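Local coordinates for protein N2152 (Neocallimastix frontalis, PDB 5U22) that probably hydrolyses arabinosyl linkages as a family 39 glycoside hydrolase that joins a TIM barrel to a beta sandwich, at residues 117-120 with 121-125; 307-310 with 311-314; 278-281 with 282-285; 198-202 with 203-207. One frame throughout, in Å; residues are numbered along the deposited sequence.

In the fold
From the N terminus, contact 1 comes first, on the opening turns of helix 117-134, which links strands 98-102 and 139-143 of the barrel. Contact 4 closes the end of helix 190-202 and turns the chain toward strand 209-212. Contact 3 shapes the loop that leaves strand 275-278, and contact 2 ends helix 301-310 just before strand 315-320 of the mixed sheet. All four are local and lie in series, so none nests in or crosses another. Contacts 1 and 2 lie on opposite sides of the chain's centre, their own centres 41 Å apart; contacts 2 and 3 approach to about 8 Å between nearest atoms.

Contact 1. Residues 117-120 with 121-125; sequences IQTW and FNEIR
Ile124 lays its CD1 methyl over one face of the Trp120 indole, 3.6 Å from the centroid of the five-membered ring and 22° off its normal, a CH-pi contact. Its extended chain brings the methyl within 3.4 Å of Trp120 NE1. A second pairing stands beside it: Ile117 CG1 lies over a face of the Phe121 ring, 4.3 Å from its centroid, the two side chains running the same way. Trp120 CD1 meets the edge of that ring, 3.7 Å from Phe121 CD1, with the planes oblique at 42°.

Four successive i to i+4 backbone bonds set these spacings, among them Ile124 N to Trp120 O at 3.0 Å. With CG anti to its backbone N (chi1 177°), Trp120 reaches helix 160-174, where Thr167 OG1 bonds NE1, while Trp145 meets the indole edge-to-face. Replacing Trp120 with an alanine would probably leave Thr167 without this partner and open a gap beneath Ile124 CD1. Glu123, in turn, sends OE1 to a salt bridge with Arg77. The buried indole thus has its one N-H satisfied, and its remaining contacts here are apolar, as suits the buried side of a helix packed against helix 160-174.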
loop_
_atom_site.group_PDB
_atom_site.type_symbol
_atom_site.label_atom_id
_atom_site.label_comp_id
_atom_site.label_asym_id
_atom_site.label_seq_id
_atom_site.Cartn_x
_atom_site.Cartn_y
_atom_site.Cartn_z
ATOM N N ILE A 117 7.700 -17.600 -25.575
ATOM C CA ILE A 117 8.657 -17.674 -24.472
ATOM C C ILE A 117 10.018 -17.127 -24.893
ATOM O O ILE A 117 10.755 -16.570 -24.072
ATOM C CB ILE A 117 8.750 -19.132 -23.960
ATOM C CG1 ILE A 117 9.450 -19.228 -22.601
ATOM C CG2 ILE A 117 9.457 -20.042 -24.975
ATOM C CD1 ILE A 117 8.580 -18.825 -21.433
ATOM N N GLN A 118 10.374 -17.263 -26.173
ATOM C CA GLN A 118 11.697 -16.823 -26.603
ATOM C C GLN A 118 11.846 -15.316 -26.453
ATOM O O GLN A 118 12.814 -14.833 -25.857
ATOM C CB GLN A 118 11.944 -17.263 -28.044
ATOM C CG GLN A 118 11.956 -18.780 -28.209
ATOM C CD GLN A 118 10.619 -19.345 -28.671
ATOM O OE1 GLN A 118 9.557 -18.813 -28.343
ATOM N NE2 GLN A 118 10.670 -20.442 -29.431
ATOM N N THR A 119 10.893 -14.553 -26.987
ATOM C CA THR A 119 10.959 -13.094 -26.885
ATOM C C THR A 119 10.808 -12.627 -25.443
ATOM O O THR A 119 11.492 -11.697 -25.009
ATOM C CB THR A 119 9.887 -12.466 -27.769
ATOM O OG1 THR A 119 10.212 -12.718 -29.138
ATOM C CG2 THR A 119 9.791 -10.948 -27.548
ATOM N N TRP A 120 9.908 -13.257 -24.691
ATOM C CA TRP A 120 9.784 -12.948 -23.268
ATOM C C TRP A 120 11.131 -13.051 -22.560
ATOM O O TRP A 120 11.534 -12.149 -21.816
ATOM C CB TRP A 120 8.757 -13.893 -22.652
ATOM C CG TRP A 120 8.523 -13.793 -21.166
ATOM C CD1 TRP A 120 8.700 -14.795 -20.255
ATOM C CD2 TRP A 120 8.012 -12.670 -20.432
ATOM N NE1 TRP A 120 8.342 -14.370 -19.004
ATOM C CE2 TRP A 120 7.920 -13.068 -19.079
ATOM C CE3 TRP A 120 7.634 -11.367 -20.779
ATOM C CZ2 TRP A 120 7.467 -12.209 -18.072
ATOM C CZ3 TRP A 120 7.180 -10.505 -19.768
ATOM C CH2 TRP A 120 7.096 -10.938 -18.434
ATOM N N PHE A 121 11.855 -14.141 -22.808
ATOM C CA PHE A 121 13.142 -14.326 -22.151
ATOM C C PHE A 121 14.174 -13.320 -22.653
ATOM O O PHE A 121 14.951 -12.774 -21.860
ATOM C CB PHE A 121 13.618 -15.766 -22.360
ATOM C CG PHE A 121 13.117 -16.739 -21.312
ATOM C CD1 PHE A 121 11.939 -16.511 -20.617
ATOM C CD2 PHE A 121 13.858 -17.869 -20.997
ATOM C CE1 PHE A 121 11.494 -17.408 -19.646
ATOM C CE2 PHE A 121 13.425 -18.766 -20.020
ATOM C CZ PHE A 121 12.243 -18.533 -19.347
ATOM N N ASN A 122 14.212 -13.064 -23.966
ATOM C CA ASN A 122 15.132 -12.054 -24.488
ATOM C C ASN A 122 14.878 -10.691 -23.845
ATOM O O ASN A 122 15.817 -9.997 -23.437
ATOM C CB ASN A 122 15.003 -11.964 -26.009
ATOM C CG ASN A 122 15.612 -13.157 -26.714
ATOM O OD1 ASN A 122 16.617 -13.708 -26.257
ATOM N ND2 ASN A 122 14.994 -13.579 -27.819
ATOM N N GLU A 123 13.611 -10.298 -23.737
ATOM C CA GLU A 123 13.300 -9.007 -23.128
ATOM C C GLU A 123 13.703 -8.972 -21.660
ATOM O O GLU A 123 14.247 -7.969 -21.189
ATOM C CB GLU A 123 11.812 -8.698 -23.288
ATOM C CG GLU A 123 11.412 -8.356 -24.709
ATOM C CD GLU A 123 12.129 -7.134 -25.223
ATOM O OE1 GLU A 123 12.208 -6.137 -24.482
ATOM O OE2 GLU A 123 12.624 -7.168 -26.367
ATOM N N ILE A 124 13.445 -10.057 -20.919
ATOM C CA ILE A 124 13.835 -10.100 -19.511
ATOM C C ILE A 124 15.348 -10.014 -19.377
ATOM O O ILE A 124 15.860 -9.245 -18.556
ATOM C CB ILE A 124 13.270 -11.361 -18.826
ATOM C CG1 ILE A 124 11.754 -11.225 -18.662
ATOM C CG2 ILE A 124 13.892 -11.564 -17.467
ATOM C CD1 ILE A 124 11.095 -12.481 -18.139
ATOM N N ARG A 125 16.090 -10.758 -20.211
ATOM C CA ARG A 125 17.552 -10.718 -20.130
ATOM C C ARG A 125 18.081 -9.321 -20.409
ATOM O O ARG A 125 18.993 -8.845 -19.726
ATOM C CB ARG A 125 18.182 -11.697 -21.117
ATOM C CG ARG A 125 18.066 -13.149 -20.757
ATOM C CD ARG A 125 18.730 -13.985 -21.861
ATOM N NE ARG A 125 18.459 -15.402 -21.696
ATOM C CZ ARG A 125 19.078 -16.167 -20.806
ATOM N NH1 ARG A 125 19.984 -15.638 -19.996
ATOM N NH2 ARG A 125 18.791 -17.455 -20.717
#

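Contact 2. Residues 307-310 with 311-314; sequences KWYG and DMTG
Lys307 runs its CD and CE methylenes past the Asp311 carboxylate, CE lying 3.5 Å from Asp311 OD1, and ends in a salt bridge from NZ to the same OD1 at 3.1 Å. The bond uses the syn lone pair of that oxygen. A bend at chi2 (75°) in the otherwise extended lysine chain turns the ammonium back over the helix end, where Pro61 O takes a second bond from it.

Asp311 is also bound through its backbone: its N donates to Lys307 O at 2.9 Å, and only weakly to Trp308 O. The next bond shortens the spacing to three residues, Met312 N reaching Tyr309 O at 3.0 Å from well above the carbonyl plane (56° out of it). Met312 SD then comes to the edge of the Tyr309 ring, 3.9 Å from CD1 and 85° off the ring normal, a Met-aromatic contact in which the side chains cross at about a right angle. A water donates to both Gly310 O and Met312 O, which also accept from Asn63 ND2 and His38 NE2 respectively.

Helix 301-310 ends here and the chain passes into strand 315-320 of the beta sandwich. The carboxylate lies close to the Lys307 carbonyl, Asp311 OD1 to Lys307 O being 3.3 Å, so the ammonium probably offsets an otherwise unfavourable meeting of acceptors.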
loop_
_atom_site.group_PDB
_atom_site.type_symbol
_atom_site.label_atom_id
_atom_site.label_comp_id
_atom_site.label_asym_id
_atom_site.label_seq_id
_atom_site.Cartn_x
_atom_site.Cartn_y
_atom_site.Cartn_z
ATOM N N LYS A 307 0.412 12.132 4.074
ATOM C CA LYS A 307 1.478 12.840 4.777
ATOM C C LYS A 307 1.398 12.580 6.278
ATOM O O LYS A 307 2.421 12.317 6.928
ATOM C CB LYS A 307 1.395 14.336 4.463
ATOM C CG LYS A 307 2.328 15.219 5.305
ATOM C CD LYS A 307 3.773 15.106 4.872
ATOM C CE LYS A 307 4.672 16.063 5.682
ATOM N NZ LYS A 307 6.053 15.546 5.787
ATOM N N TRP A 308 0.189 12.655 6.847
ATOM C CA TRP A 308 -0.005 12.277 8.247
ATOM C C TRP A 308 0.536 10.881 8.499
ATOM O O TRP A 308 1.244 10.630 9.483
ATOM C CB TRP A 308 -1.488 12.298 8.593
ATOM C CG TRP A 308 -2.118 13.623 8.754
ATOM C CD1 TRP A 308 -1.504 14.830 8.844
ATOM C CD2 TRP A 308 -3.520 13.870 8.845
ATOM N NE1 TRP A 308 -2.444 15.827 9.000
ATOM C CE2 TRP A 308 -3.692 15.258 9.001
ATOM C CE3 TRP A 308 -4.653 13.046 8.808
ATOM C CZ2 TRP A 308 -4.953 15.846 9.129
ATOM C CZ3 TRP A 308 -5.902 13.630 8.935
ATOM C CH2 TRP A 308 -6.043 15.016 9.092
ATOM N N TYR A 309 0.195 9.959 7.600
ATOM C CA TYR A 309 0.628 8.573 7.725
ATOM C C TYR A 309 2.143 8.466 7.671
ATOM O O TYR A 309 2.768 7.833 8.533
ATOM C CB TYR A 309 -0.022 7.765 6.601
ATOM C CG TYR A 309 0.297 6.291 6.553
ATOM C CD1 TYR A 309 0.374 5.521 7.717
ATOM C CD2 TYR A 309 0.461 5.655 5.328
ATOM C CE1 TYR A 309 0.640 4.150 7.665
ATOM C CE2 TYR A 309 0.708 4.287 5.255
ATOM C CZ TYR A 309 0.797 3.539 6.417
ATOM O OH TYR A 309 1.038 2.188 6.316
ATOM N N GLY A 310 2.752 9.077 6.656
ATOM C CA GLY A 310 4.193 8.983 6.501
ATOM C C GLY A 310 4.959 9.605 7.648
ATOM O O GLY A 310 6.103 9.213 7.915
ATOM N N ASP A 311 4.360 10.599 8.324
ATOM C CA ASP A 311 4.991 11.248 9.473
ATOM C C ASP A 311 5.046 10.353 10.697
ATOM O O ASP A 311 5.744 10.696 11.659
ATOM C CB ASP A 311 4.247 12.530 9.877
ATOM C CG ASP A 311 4.427 13.662 8.887
ATOM O OD1 ASP A 311 5.306 13.559 8.005
ATOM O OD2 ASP A 311 3.694 14.674 9.019
ATOM N N MET A 312 4.297 9.250 10.710
ATOM C CA MET A 312 4.231 8.429 11.908
ATOM C C MET A 312 5.594 7.822 12.204
ATOM O O MET A 312 6.285 7.341 11.301
ATOM C CB MET A 312 3.180 7.331 11.745
ATOM C CG MET A 312 1.748 7.863 11.733
ATOM S SD MET A 312 0.545 6.527 11.525
ATOM C CE MET A 312 -0.659 6.962 12.773
ATOM N N THR A 313 5.983 7.875 13.480
ATOM C CA THR A 313 7.239 7.327 13.979
ATOM C C THR A 313 6.948 6.498 15.225
ATOM O O THR A 313 5.842 6.536 15.773
ATOM C CB THR A 313 8.259 8.442 14.283
ATOM O OG1 THR A 313 7.678 9.407 15.170
ATOM C CG2 THR A 313 8.694 9.157 13.007
ATOM N N GLY A 314 7.944 5.733 15.675
ATOM C CA GLY A 314 7.761 4.880 16.844
ATOM C C GLY A 314 7.144 3.536 16.504
ATOM O O GLY A 314 7.545 2.898 15.524
HETATM O O HOH W 1 8.114 9.075 9.646
#

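Contact 3. Residues 278-281 with 282-285; sequences ITWW and FVPH
Between Trp281 and Val283 the backbone bends tightly enough for Val283 N to reach Trp281 O, but the bond is weak, 3.4 Å long with an N-H...O angle of 126°. A water bridges the same two atoms, donating to Trp281 O at 2.7 Å and accepting from Val283 N. The chain then folds into a type I beta turn from Phe282 to His285, closed by His285 N to Phe282 O at 2.9 Å.

This irregular path leaves strand 275-278, at the edge of the parallel sheet, whose Ile278 makes backbone bonds to Gly42 and His44. It therefore lies at the C-terminal end of the barrel strands, the end that carries the active site in TIM-barrel hydrolases. A bound buffer molecule, probably from the crystallisation liquor, lies beside Trp281 and is hydrogen-bonded to Trp280 O, consistent with a pocket there.

Of the side chains, Trp280 lies beneath Val283: CG2 stands 4.2 Å from the centroid of the six-membered ring, 7° off the normal, while CG1 touches Trp280 CH2 at 3.8 Å. With CG anti to the backbone N (chi1 180°), the indole swings back to meet the turn, and Tyr45 stacks on it. Trp281 CB lies over a face of the Phe282 ring, toward its rim, 4.2 Å from the centroid. Beyond the segments, His252 stacks on the Trp281 indole and Lys381 makes a cation-pi contact with Phe282.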
loop_
_atom_site.group_PDB
_atom_site.type_symbol
_atom_site.label_atom_id
_atom_site.label_comp_id
_atom_site.label_asym_id
_atom_site.label_seq_id
_atom_site.Cartn_x
_atom_site.Cartn_y
_atom_site.Cartn_z
ATOM N N ILE A 278 -1.206 1.845 -4.023
ATOM C CA ILE A 278 -2.476 2.280 -4.571
ATOM C C ILE A 278 -2.571 1.900 -6.054
ATOM O O ILE A 278 -1.562 1.825 -6.769
ATOM C CB ILE A 278 -2.627 3.795 -4.353
ATOM C CG1 ILE A 278 -2.583 4.099 -2.852
ATOM C CG2 ILE A 278 -3.936 4.332 -4.944
ATOM C CD1 ILE A 278 -2.443 5.571 -2.563
ATOM N N THR A 279 -3.798 1.632 -6.508
ATOM C CA THR A 279 -4.068 1.348 -7.911
ATOM C C THR A 279 -3.655 2.504 -8.815
ATOM O O THR A 279 -3.336 3.616 -8.372
ATOM C CB THR A 279 -5.562 1.077 -8.136
ATOM O OG1 THR A 279 -6.343 2.069 -7.441
ATOM C CG2 THR A 279 -5.937 -0.319 -7.659
ATOM N N TRP A 280 -3.670 2.213 -10.121
ATOM C CA TRP A 280 -3.570 3.213 -11.191
ATOM C C TRP A 280 -4.773 2.987 -12.096
ATOM O O TRP A 280 -4.653 2.395 -13.175
ATOM C CB TRP A 280 -2.262 3.082 -11.947
ATOM C CG TRP A 280 -2.098 4.076 -13.069
ATOM C CD1 TRP A 280 -2.414 5.407 -13.052
ATOM C CD2 TRP A 280 -1.583 3.800 -14.373
ATOM N NE1 TRP A 280 -2.101 5.981 -14.260
ATOM C CE2 TRP A 280 -1.603 5.011 -15.095
ATOM C CE3 TRP A 280 -1.102 2.643 -15.001
ATOM C CZ2 TRP A 280 -1.160 5.098 -16.412
ATOM C CZ3 TRP A 280 -0.656 2.731 -16.303
ATOM C CH2 TRP A 280 -0.686 3.949 -16.997
ATOM N N TRP A 281 -5.946 3.436 -11.650
ATOM C CA TRP A 281 -7.138 3.247 -12.468
ATOM C C TRP A 281 -7.261 4.265 -13.591
ATOM O O TRP A 281 -7.933 3.980 -14.586
ATOM C CB TRP A 281 -8.410 3.313 -11.615
ATOM C CG TRP A 281 -8.752 2.032 -10.934
ATOM C CD1 TRP A 281 -8.848 1.822 -9.591
ATOM C CD2 TRP A 281 -9.043 0.781 -11.560
ATOM N NE1 TRP A 281 -9.193 0.517 -9.340
ATOM C CE2 TRP A 281 -9.320 -0.142 -10.535
ATOM C CE3 TRP A 281 -9.119 0.354 -12.891
ATOM C CZ2 TRP A 281 -9.647 -1.468 -10.794
ATOM C CZ3 TRP A 281 -9.447 -0.956 -13.146
ATOM C CH2 TRP A 281 -9.708 -1.857 -12.102
ATOM N N PHE A 282 -6.643 5.436 -13.461
ATOM C CA PHE A 282 -6.851 6.532 -14.404
ATOM C C PHE A 282 -5.614 6.652 -15.285
ATOM O O PHE A 282 -4.711 7.453 -15.042
ATOM C CB PHE A 282 -7.200 7.783 -13.644
ATOM C CG PHE A 282 -8.420 7.586 -12.822
ATOM C CD1 PHE A 282 -9.656 7.511 -13.433
ATOM C CD2 PHE A 282 -8.324 7.324 -11.463
ATOM C CE1 PHE A 282 -10.798 7.253 -12.688
ATOM C CE2 PHE A 282 -9.455 7.070 -10.721
ATOM C CZ PHE A 282 -10.703 7.039 -11.342
ATOM N N VAL A 283 -5.594 5.817 -16.317
ATOM C CA VAL A 283 -4.461 5.661 -17.221
ATOM C C VAL A 283 -4.072 6.977 -17.893
ATOM O O VAL A 283 -2.871 7.204 -18.099
ATOM C CB VAL A 283 -4.765 4.548 -18.237
ATOM C CG1 VAL A 283 -3.675 4.453 -19.288
ATOM C CG2 VAL A 283 -4.871 3.217 -17.516
ATOM N N PRO A 284 -4.997 7.888 -18.229
ATOM C CA PRO A 284 -4.556 9.192 -18.762
ATOM C C PRO A 284 -3.695 10.012 -17.815
ATOM O O PRO A 284 -3.055 10.963 -18.278
ATOM C CB PRO A 284 -5.875 9.920 -19.058
ATOM C CG PRO A 284 -6.829 8.825 -19.359
ATOM C CD PRO A 284 -6.457 7.732 -18.386
ATOM N N HIS A 285 -3.652 9.702 -16.520
ATOM C CA HIS A 285 -3.007 10.575 -15.534
ATOM C C HIS A 285 -2.026 9.812 -14.645
ATOM O O HIS A 285 -2.167 9.784 -13.419
ATOM C CB HIS A 285 -4.066 11.287 -14.693
ATOM C CG HIS A 285 -5.100 12.007 -15.509
ATOM N ND1 HIS A 285 -4.776 12.971 -16.440
ATOM C CD2 HIS A 285 -6.449 11.903 -15.530
ATOM C CE1 HIS A 285 -5.881 13.426 -17.003
ATOM N NE2 HIS A 285 -6.912 12.799 -16.466
HETATM O O HOH W 2 -8.457 4.732 -17.141
#

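Contact 4. Residues 198-202 with 203-207; sequences QFSKQ and NNCLP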
loop_
_atom_site.group_PDB
_atom_site.type_symbol
_atom_site.label_atom_id
_atom_site.label_comp_id
_atom_site.label_asym_id
_atom_site.label_seq_id
_atom_site.Cartn_x
_atom_site.Cartn_y
_atom_site.Cartn_z
ATOM N N GLN A 198 0.614 -24.785 -3.630
ATOM C CA GLN A 198 0.936 -26.204 -3.741
ATOM C C GLN A 198 1.849 -26.462 -4.936
ATOM O O GLN A 198 2.851 -27.179 -4.826
ATOM C CB GLN A 198 -0.346 -27.025 -3.839
ATOM C CG GLN A 198 -1.055 -27.206 -2.499
ATOM C CD GLN A 198 -2.335 -28.016 -2.617
ATOM O OE1 GLN A 198 -3.039 -27.941 -3.620
ATOM N NE2 GLN A 198 -2.653 -28.778 -1.579
ATOM N N PHE A 199 1.520 -25.874 -6.086
ATOM C CA PHE A 199 2.373 -25.996 -7.264
ATOM C C PHE A 199 3.775 -25.469 -6.991
ATOM O O PHE A 199 4.773 -26.102 -7.360
ATOM C CB PHE A 199 1.747 -25.245 -8.443
ATOM C CG PHE A 199 2.656 -25.141 -9.635
ATOM C CD1 PHE A 199 2.686 -26.151 -10.587
ATOM C CD2 PHE A 199 3.502 -24.053 -9.793
ATOM C CE1 PHE A 199 3.531 -26.068 -11.687
ATOM C CE2 PHE A 199 4.357 -23.964 -10.884
ATOM C CZ PHE A 199 4.376 -24.972 -11.833
ATOM N N SER A 200 3.870 -24.308 -6.336
ATOM C CA SER A 200 5.150 -23.630 -6.216
ATOM C C SER A 200 6.039 -24.276 -5.160
ATOM O O SER A 200 7.261 -24.329 -5.328
ATOM C CB SER A 200 4.922 -22.151 -5.907
ATOM O OG SER A 200 4.308 -21.516 -7.012
ATOM N N LYS A 201 5.447 -24.760 -4.066
ATOM C CA LYS A 201 6.226 -25.520 -3.093
ATOM C C LYS A 201 6.810 -26.780 -3.727
ATOM O O LYS A 201 8.006 -27.065 -3.593
ATOM C CB LYS A 201 5.363 -25.887 -1.889
ATOM C CG LYS A 201 6.088 -26.826 -0.927
ATOM C CD LYS A 201 5.238 -27.247 0.251
ATOM C CE LYS A 201 6.080 -28.054 1.249
ATOM N NZ LYS A 201 5.270 -28.561 2.378
ATOM N N GLN A 202 5.981 -27.543 -4.434
ATOM C CA GLN A 202 6.439 -28.823 -4.960
ATOM C C GLN A 202 7.422 -28.656 -6.110
ATOM O O GLN A 202 8.277 -29.525 -6.327
ATOM C CB GLN A 202 5.238 -29.669 -5.386
ATOM C CG GLN A 202 4.459 -30.208 -4.184
ATOM C CD GLN A 202 5.362 -30.938 -3.188
ATOM O OE1 GLN A 202 6.256 -31.694 -3.583
ATOM N NE2 GLN A 202 5.141 -30.704 -1.902
ATOM N N ASN A 203 7.349 -27.548 -6.842
ATOM C CA ASN A 203 8.264 -27.322 -7.952
ATOM C C ASN A 203 9.299 -26.240 -7.659
ATOM O O ASN A 203 9.878 -25.667 -8.590
ATOM C CB ASN A 203 7.460 -27.016 -9.206
ATOM C CG ASN A 203 6.607 -28.183 -9.607
ATOM O OD1 ASN A 203 7.107 -29.148 -10.189
ATOM N ND2 ASN A 203 5.326 -28.136 -9.262
ATOM N N ASN A 204 9.555 -25.978 -6.377
ATOM C CA ASN A 204 10.633 -25.100 -5.923
ATOM C C ASN A 204 10.605 -23.747 -6.630
ATOM O O ASN A 204 11.621 -23.252 -7.116
ATOM C CB ASN A 204 11.992 -25.772 -6.098
ATOM C CG ASN A 204 12.105 -27.051 -5.298
ATOM O OD1 ASN A 204 12.128 -28.142 -5.857
ATOM N ND2 ASN A 204 12.165 -26.919 -3.980
ATOM N N CYS A 205 9.428 -23.138 -6.676
ATOM C CA CYS A 205 9.322 -21.810 -7.272
ATOM C C CYS A 205 8.386 -20.924 -6.455
ATOM O O CYS A 205 7.645 -20.100 -7.003
ATOM C CB CYS A 205 8.893 -21.891 -8.743
ATOM S SG CYS A 205 7.381 -22.802 -9.116
ATOM N N LEU A 206 8.443 -21.048 -5.132
ATOM C CA LEU A 206 7.703 -20.138 -4.266
ATOM C C LEU A 206 8.260 -18.727 -4.395
ATOM O O LEU A 206 9.484 -18.541 -4.367
ATOM C CB LEU A 206 7.780 -20.585 -2.808
ATOM C CG LEU A 206 6.993 -21.825 -2.379
ATOM C CD1 LEU A 206 7.461 -22.288 -1.016
ATOM C CD2 LEU A 206 5.498 -21.522 -2.344
ATOM N N PRO A 207 7.404 -17.711 -4.516
ATOM C CA PRO A 207 7.905 -16.335 -4.516
ATOM C C PRO A 207 8.559 -16.003 -3.181
ATOM O O PRO A 207 8.246 -16.590 -2.143
ATOM C CB PRO A 207 6.641 -15.494 -4.750
ATOM C CG PRO A 207 5.525 -16.332 -4.241
ATOM C CD PRO A 207 5.935 -17.780 -4.478
#
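A Schellman motif ends helix 190-202, its C-prime residue being Asn204, which adopts positive phi (51°). The defining bond runs from Cys205 N to Ser200 O, 2.8 Å and nearly straight at 170°, with the donor in the carbonyl plane on a lone pair; its companion, Asn204 N to Lys201 O, is weak at 3.4 Å.

One residue earlier, Phe199 O is gripped twice by Asn203: by the backbone N at 3.0 Å, and by the side-chain ND2 at 2.8 Å, which sits on a lone pair in the carbonyl plane. CG of Asn203 stands beside its own backbone N (chi1 -63°), which lets the amide fold back onto the helix. There ND2 also lies over one face of the Phe199 ring, 3.6 Å from CD1 and offset toward the rim. A leucine in place of Asn203 would remove the amide N-H, and Phe199 O would probably be left with a single bond from this residue.

Cys205 SG approaches the same ring obliquely, 3.7 Å from Phe199 CE2, as a sulfur-aromatic contact. Leu206 folds back over the helix, its CD2 meeting Ser200 CB at 3.7 Å. Trp164 NE1 and Tyr168 OH of helix 160-174 bond the carbonyls of Cys205 and Leu206, which probably helps hold the departing chain against that helix. Such a C-terminal cap is a common way to finish a helix, here one that hands the chain to strand 209-212 in the beta/alpha barrel.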